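Local coordinates for protein O-succinylhomoserine sulfhydrylase (Mycobacterium tuberculosis, PDB 3NDN) that probably catalyses the pyridoxal-phosphate-dependent formation of L-homocysteine from O-succinyl-L-homoserine and hydrogen sulfide, a step of methionine biosynthesis, at residues N177-L182 with A384-G389; H369-T374 with L388-V393. All coordinates share one frame; numbering follows the deposited sequence.

Contact 1 (N177-L182 with A384-G389)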
ATOM      1  N   ASN A 177      23.617  12.096 -21.311  1.00 40.10           N
ATOM      2  CA  ASN A 177      23.165  10.742 -21.610  1.00 41.27           C
ATOM      3  C   ASN A 177      22.664  10.680 -23.052  1.00 41.53           C
ATOM      4  O   ASN A 177      21.743  11.408 -23.410  1.00 41.99           O
ATOM      5  CB  ASN A 177      22.076  10.346 -20.605  1.00 41.77           C
ATOM      6  CG  ASN A 177      21.283   9.122 -21.032  1.00 44.14           C
ATOM      7  OD1 ASN A 177      21.834   8.135 -21.526  1.00 46.51           O
ATOM      8  ND2 ASN A 177      19.970   9.181 -20.829  1.00 47.16           N
ATOM      9  N   PRO A 178      23.231   9.778 -23.880  1.00 41.42           N
ATOM     10  CA  PRO A 178      24.112   8.654 -23.560  1.00 40.96           C
ATOM     11  C   PRO A 178      25.614   8.837 -23.770  1.00 40.92           C
ATOM     12  O   PRO A 178      26.371   7.947 -23.392  1.00 40.71           O
ATOM     13  CB  PRO A 178      23.619   7.575 -24.525  1.00 41.45           C
ATOM     14  CG  PRO A 178      23.244   8.373 -25.760  1.00 41.94           C
ATOM     15  CD  PRO A 178      22.764   9.718 -25.279  1.00 41.45           C
ATOM     16  N   MET A 179      26.051   9.955 -24.351  1.00 40.53           N
ATOM     17  CA  MET A 179      27.473  10.099 -24.727  1.00 40.59           C
ATOM     18  C   MET A 179      28.401  10.445 -23.552  1.00 39.75           C
ATOM     19  O   MET A 179      29.626  10.373 -23.687  1.00 39.84           O
ATOM     20  CB  MET A 179      27.661  11.093 -25.882  1.00 41.29           C
ATOM     21  CG  MET A 179      26.919  10.729 -27.175  1.00 43.26           C
ATOM     22  SD  MET A 179      27.301   9.104 -27.909  1.00 44.93           S
ATOM     23  CE  MET A 179      28.995   9.311 -28.427  1.00 42.44           C
ATOM     24  N   GLN A 180      27.816  10.830 -22.415  1.00 38.59           N
ATOM     25  CA  GLN A 180      28.573  11.094 -21.172  1.00 38.29           C
ATOM     26  C   GLN A 180      29.623  12.234 -21.290  1.00 38.39           C
ATOM     27  O   GLN A 180      30.738  12.137 -20.757  1.00 38.62           O
ATOM     28  CB  GLN A 180      29.139   9.785 -20.559  1.00 37.67           C
ATOM     29  CG  GLN A 180      28.146   8.585 -20.597  1.00 38.80           C
ATOM     30  CD  GLN A 180      28.426   7.452 -19.589  1.00 40.52           C
ATOM     31  OE1 GLN A 180      29.070   7.652 -18.563  1.00 42.78           O
ATOM     32  NE2 GLN A 180      27.896   6.261 -19.875  1.00 39.69           N
ATOM     33  N   SER A 181      29.232  13.297 -21.999  1.00 38.18           N
ATOM     34  CA  SER A 181      29.982  14.555 -22.080  0.70 38.50           C
ATOM     35  C   SER A 181      29.786  15.337 -20.781  1.00 38.16           C
ATOM     36  O   SER A 181      28.697  15.279 -20.183  1.00 37.46           O
ATOM     37  CB  SER A 181      29.464  15.360 -23.285  0.70 39.01           C
ATOM     38  OG  SER A 181      30.016  16.667 -23.348  0.70 40.63           O
ATOM     39  N   LEU A 182      30.816  16.069 -20.339  1.00 37.93           N
ATOM     40  CA  LEU A 182      30.740  16.833 -19.076  1.00 37.16           C
ATOM     41  C   LEU A 182      30.621  18.362 -19.231  1.00 37.40           C
ATOM     42  O   LEU A 182      31.032  18.931 -20.247  1.00 38.20           O
ATOM     43  CB  LEU A 182      31.947  16.509 -18.161  1.00 37.16           C
ATOM     44  CG  LEU A 182      32.387  15.058 -17.899  1.00 36.92           C
ATOM     45  CD1 LEU A 182      33.383  14.994 -16.751  1.00 36.97           C
ATOM     46  CD2 LEU A 182      31.230  14.130 -17.605  1.00 35.86           C
ATOM     47  N   ALA A 384      24.184  12.171 -35.733  1.00 64.25           N
ATOM     48  CA  ALA A 384      25.537  12.215 -36.308  1.00 64.10           C
ATOM     49  C   ALA A 384      26.363  13.365 -35.726  1.00 63.57           C
ATOM     50  O   ALA A 384      27.573  13.229 -35.524  1.00 63.58           O
ATOM     51  CB  ALA A 384      25.470  12.323 -37.835  1.00 65.03           C
ATOM     52  N   ALA A 385      25.689  14.484 -35.457  1.00 62.96           N
ATOM     53  CA  ALA A 385      26.300  15.672 -34.861  1.00 62.05           C
ATOM     54  C   ALA A 385      27.045  15.366 -33.561  1.00 60.69           C
ATOM     55  O   ALA A 385      28.142  15.886 -33.346  1.00 60.65           O
ATOM     56  CB  ALA A 385      25.241  16.746 -34.623  1.00 62.10           C
ATOM     57  N   ILE A 386      26.452  14.519 -32.714  1.00 58.90           N
ATOM     58  CA  ILE A 386      27.030  14.169 -31.400  1.00 57.21           C
ATOM     59  C   ILE A 386      27.776  12.828 -31.345  1.00 56.00           C
ATOM     60  O   ILE A 386      28.239  12.412 -30.274  1.00 55.67           O
ATOM     61  CB  ILE A 386      25.965  14.207 -30.256  1.00 56.63           C
ATOM     62  CG1 ILE A 386      24.720  13.389 -30.630  1.00 55.84           C
ATOM     63  CG2 ILE A 386      25.617  15.648 -29.895  1.00 57.48           C
ATOM     64  CD1 ILE A 386      23.825  13.041 -29.460  1.00 54.37           C
ATOM     65  N   GLY A 387      27.892  12.157 -32.489  1.00 55.14           N
ATOM     66  CA  GLY A 387      28.646  10.900 -32.586  1.00 53.35           C
ATOM     67  C   GLY A 387      27.872   9.645 -32.198  1.00 51.64           C
ATOM     68  O   GLY A 387      28.472   8.600 -31.938  1.00 51.22           O
ATOM     69  N   LEU A 388      26.542   9.744 -32.174  1.00 50.15           N
ATOM     70  CA  LEU A 388      25.680   8.621 -31.800  1.00 48.56           C
ATOM     71  C   LEU A 388      25.256   7.743 -32.994  1.00 48.35           C
ATOM     72  O   LEU A 388      24.134   7.867 -33.512  1.00 48.64           O
ATOM     73  CB  LEU A 388      24.458   9.133 -31.010  1.00 47.98           C
ATOM     74  CG  LEU A 388      23.380   8.147 -30.555  1.00 47.45           C
ATOM     75  CD1 LEU A 388      23.942   7.141 -29.569  1.00 46.18           C
ATOM     76  CD2 LEU A 388      22.181   8.888 -29.955  1.00 47.57           C
ATOM     77  N   GLY A 389      26.151   6.849 -33.420  1.00 47.49           N
ATOM     78  CA  GLY A 389      25.871   5.945 -34.548  1.00 46.75           C
ATOM     79  C   GLY A 389      24.927   4.792 -34.223  1.00 45.74           C
ATOM     80  O   GLY A 389      24.569   4.578 -33.057  1.00 44.57           O
TER
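Met179 reaches across to Ile386, Gly387 and Leu388, and its side chain carries most of this contact. All the contacts between the two segments are van der Waals contacts. The thioether end lies against backbone oxygens. Met179 CE is 3.6 Å from Gly387 O and 3.7 Å from Ile386 O. These are packing contacts of a methyl group on carbonyl oxygens. The Met179 chain is bent at chi2 and chi3. The bends fold its end over the Ile386-Leu388 backbone.

The surface it meets is the C-terminal end of helix 379-385. Gly387 leaves the helix with positive phi (84°), and two bonds run back into the last turn. This is a Schellman motif. One of those bonds goes from Gly387 N to Ala384 O, at 3.2 Å. The turn brings the Ile386 and Gly387 carbonyls to the methionine methyl. This helix end belongs to the C-terminal domain. Segment 177-182 follows strand 169-173 of the seven-stranded sheet, in the large, cofactor-binding domain of this fold type I pyridoxal-phosphate enzyme. The contact therefore joins the two domains.

Apolar side chains make the remaining contacts. Met179 SD lies 4.2 Å from Leu388 CB. Nearer the backbone, Met179 CG is 4.5 Å from Ile386 CD1, a loose approach. Pro178 CG is 4.1 Å from Leu388 CD1. The two side chains cross at about a right angle. With Leu388 CG anti to the backbone N (chi1 178°), the branch point is directed to the proline side, and CD1 is the methyl that meets the ring.

Pro178 follows a cis peptide bond. Its carbonyl oxygen is hydrogen-bonded to Thr330 OG1, and its ring also packs on His375. Just before it, Asn177 OD1 is hydrogen-bonded to Arg394 NH1 of strand 392-396.

Contact 2 (H369-T374 with L388-V393)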
ATOM      1  N   HIS A 369      19.133   0.473 -26.989  1.00 35.73           N
ATOM      2  CA  HIS A 369      19.765   0.982 -28.216  1.00 36.23           C
ATOM      3  C   HIS A 369      19.291   2.423 -28.440  1.00 36.76           C
ATOM      4  O   HIS A 369      18.167   2.633 -28.922  1.00 36.42           O
ATOM      5  CB  HIS A 369      19.355   0.095 -29.414  1.00 36.95           C
ATOM      6  CG  HIS A 369      19.954   0.502 -30.728  1.00 37.10           C
ATOM      7  ND1 HIS A 369      19.205   1.053 -31.749  1.00 37.93           N
ATOM      8  CD2 HIS A 369      21.218   0.401 -31.205  1.00 37.17           C
ATOM      9  CE1 HIS A 369      19.987   1.293 -32.787  1.00 37.94           C
ATOM     10  NE2 HIS A 369      21.210   0.899 -32.485  1.00 39.28           N
ATOM     11  N   PRO A 370      20.132   3.416 -28.088  1.00 36.60           N
ATOM     12  CA  PRO A 370      19.664   4.809 -28.086  1.00 37.17           C
ATOM     13  C   PRO A 370      19.167   5.363 -29.425  1.00 38.45           C
ATOM     14  O   PRO A 370      18.204   6.124 -29.433  1.00 38.57           O
ATOM     15  CB  PRO A 370      20.884   5.589 -27.591  1.00 37.07           C
ATOM     16  CG  PRO A 370      21.646   4.589 -26.743  1.00 36.60           C
ATOM     17  CD  PRO A 370      21.473   3.287 -27.477  1.00 36.68           C
ATOM     18  N   ALA A 371      19.796   4.977 -30.539  1.00 39.54           N
ATOM     19  CA  ALA A 371      19.433   5.513 -31.864  1.00 41.88           C
ATOM     20  C   ALA A 371      17.985   5.211 -32.292  1.00 43.05           C
ATOM     21  O   ALA A 371      17.415   5.936 -33.115  1.00 43.75           O
ATOM     22  CB  ALA A 371      20.436   5.045 -32.943  1.00 41.86           C
ATOM     23  N   THR A 372      17.391   4.157 -31.731  1.00 44.18           N
ATOM     24  CA  THR A 372      15.999   3.807 -32.037  1.00 45.82           C
ATOM     25  C   THR A 372      15.030   3.983 -30.845  1.00 46.85           C
ATOM     26  O   THR A 372      13.833   3.741 -30.981  1.00 47.14           O
ATOM     27  CB  THR A 372      15.882   2.367 -32.615  1.00 45.88           C
ATOM     28  OG1 THR A 372      16.440   1.423 -31.691  1.00 44.38           O
ATOM     29  CG2 THR A 372      16.610   2.258 -33.974  1.00 46.60           C
ATOM     30  N   THR A 373      15.552   4.398 -29.693  1.00 48.44           N
ATOM     31  CA  THR A 373      14.747   4.605 -28.474  1.00 50.10           C
ATOM     32  C   THR A 373      15.067   5.944 -27.771  1.00 51.77           C
ATOM     33  O   THR A 373      14.441   6.961 -28.065  1.00 52.18           O
ATOM     34  CB  THR A 373      14.929   3.455 -27.453  1.00 49.57           C
ATOM     35  OG1 THR A 373      16.312   3.355 -27.088  1.00 48.70           O
ATOM     36  CG2 THR A 373      14.450   2.122 -28.012  1.00 49.96           C
ATOM     37  N   THR A 374      16.034   5.931 -26.842  1.00 53.74           N
ATOM     38  CA  THR A 374      16.498   7.134 -26.108  1.00 55.87           C
ATOM     39  C   THR A 374      16.453   8.413 -26.963  1.00 57.70           C
ATOM     40  O   THR A 374      15.852   9.412 -26.559  1.00 57.89           O
ATOM     41  CB  THR A 374      17.948   6.943 -25.541  1.00 55.60           C
ATOM     42  OG1 THR A 374      18.080   5.643 -24.949  1.00 56.23           O
ATOM     43  CG2 THR A 374      18.296   8.001 -24.487  1.00 55.95           C
ATOM     44  N   LEU A 388      26.542   9.744 -32.174  1.00 50.15           N
ATOM     45  CA  LEU A 388      25.680   8.621 -31.800  1.00 48.56           C
ATOM     46  C   LEU A 388      25.256   7.743 -32.994  1.00 48.35           C
ATOM     47  O   LEU A 388      24.134   7.867 -33.512  1.00 48.64           O
ATOM     48  CB  LEU A 388      24.458   9.133 -31.010  1.00 47.98           C
ATOM     49  CG  LEU A 388      23.380   8.147 -30.555  1.00 47.45           C
ATOM     50  CD1 LEU A 388      23.942   7.141 -29.569  1.00 46.18           C
ATOM     51  CD2 LEU A 388      22.181   8.888 -29.955  1.00 47.57           C
ATOM     52  N   GLY A 389      26.151   6.849 -33.420  1.00 47.49           N
ATOM     53  CA  GLY A 389      25.871   5.945 -34.548  1.00 46.75           C
ATOM     54  C   GLY A 389      24.927   4.792 -34.223  1.00 45.74           C
ATOM     55  O   GLY A 389      24.569   4.578 -33.057  1.00 44.57           O
ATOM     56  N   ASP A 390      24.532   4.045 -35.258  1.00 45.06           N
ATOM     57  CA  ASP A 390      23.651   2.880 -35.116  1.00 44.62           C
ATOM     58  C   ASP A 390      24.327   1.694 -34.406  1.00 43.28           C
ATOM     59  O   ASP A 390      23.663   0.710 -34.079  1.00 43.08           O
ATOM     60  CB  ASP A 390      23.106   2.429 -36.484  1.00 46.11           C
ATOM     61  CG  ASP A 390      21.893   3.251 -36.961  1.00 49.31           C
ATOM     62  OD1 ASP A 390      21.065   3.715 -36.132  1.00 52.62           O
ATOM     63  OD2 ASP A 390      21.741   3.393 -38.191  1.00 52.00           O
ATOM     64  N   GLY A 391      25.632   1.799 -34.164  1.00 42.49           N
ATOM     65  CA  GLY A 391      26.395   0.765 -33.439  1.00 41.51           C
ATOM     66  C   GLY A 391      26.554   0.982 -31.938  1.00 39.98           C
ATOM     67  O   GLY A 391      27.251   0.222 -31.258  1.00 39.57           O
ATOM     68  N   VAL A 392      25.874   1.993 -31.405  1.00 39.32           N
ATOM     69  CA  VAL A 392      26.019   2.359 -29.988  1.00 37.92           C
ATOM     70  C   VAL A 392      24.998   1.639 -29.084  1.00 37.05           C
ATOM     71  O   VAL A 392      23.806   1.572 -29.412  1.00 37.41           O
ATOM     72  CB  VAL A 392      25.935   3.898 -29.804  1.00 38.08           C
ATOM     73  CG1 VAL A 392      25.925   4.272 -28.341  1.00 36.73           C
ATOM     74  CG2 VAL A 392      27.101   4.587 -30.521  1.00 37.86           C
ATOM     75  N   VAL A 393      25.496   1.094 -27.968  1.00 35.61           N
ATOM     76  CA  VAL A 393      24.711   0.351 -26.946  1.00 34.99           C
ATOM     77  C   VAL A 393      24.946   0.962 -25.542  1.00 34.12           C
ATOM     78  O   VAL A 393      26.069   1.382 -25.232  1.00 34.03           O
ATOM     79  CB  VAL A 393      25.080  -1.174 -26.963  1.00 35.03           C
ATOM     80  CG1 VAL A 393      24.350  -1.956 -25.874  1.00 34.45           C
ATOM     81  CG2 VAL A 393      24.769  -1.789 -28.335  1.00 36.22           C
TER
HETATM   82  O   HOH W   1      22.409   3.601 -30.777  1.00 21.23           O
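His369 NE2 donates to Asp390 O, at 2.9 Å and nearly straight (168°). The acceptor lies close to the plane of the imidazole ring. Seen from the carbonyl, NE2 stands above its plane, 42° out of it. The other ring nitrogen, ND1, is hydrogen-bonded to Thr372 OG1 at 2.8 Å. Both ring nitrogens are therefore bonded, which fixes the rotation of the ring. His369 CG is anti to the backbone N (chi1 -179°), and this turns the ring toward the Gly389-Val392 turn. His369 CD2 also approaches Val392 O, at 3.4 Å.

Pro370 comes next and packs on the second segment with two ring atoms. Its CB is 4.0 Å from Leu388 CD1, and its CD rests 3.5 Å from Val392 O.

Ala371 uses both backbone and methyl. Its N donates to a water, which in turn donates to Val392 O and Gly389 O. The water joins the two segments and lies over the rim of one face of the His369 ring. The Ala371 methyl touches the Asp390 carboxylate, with CB 3.5 Å from OD1.

Thr372 and Thr373 secure the first segment on itself. Thr373 OG1 donates to His369 O at 2.7 Å, and Thr372 N reaches the same oxygen from the opposite face of its plane. Thr372 and Thr373 pack on Glu63 and Phe66 of the second subunit.

The second segment makes a type I beta turn, from Gly389 to Val392, and leads into strand 392-396. In the five-stranded sheet of the C-terminal domain, that strand lies between antiparallel neighbours 328-333 and 366-368, and the first segment leaves the latter. Helix 340-350 packs against His369 and Val393, and its Phe345 stacks edge-to-face with the His369 ring.

Overall arrangement
Contacts 1 and 2 share Leu388 and Gly389, and their centres lie 10 Å apart. They meet through Pro178 and Pro370, whose rings pack together beside Leu388. Contact 1 is partly buried. It ties the loop after strand 169-173, from the seven-stranded sheet, to the end of helix 379-385 over a long separation in sequence. Contact 2 is buried and more local. It joins the loop after strand 366-368 to the turn before strand 392-396, both strands of the five-stranded sheet. The chemistry differs accordingly. Contact 1 is apolar packing around a methionine, whereas contact 2 adds a histidine hydrogen bond and a bridging water.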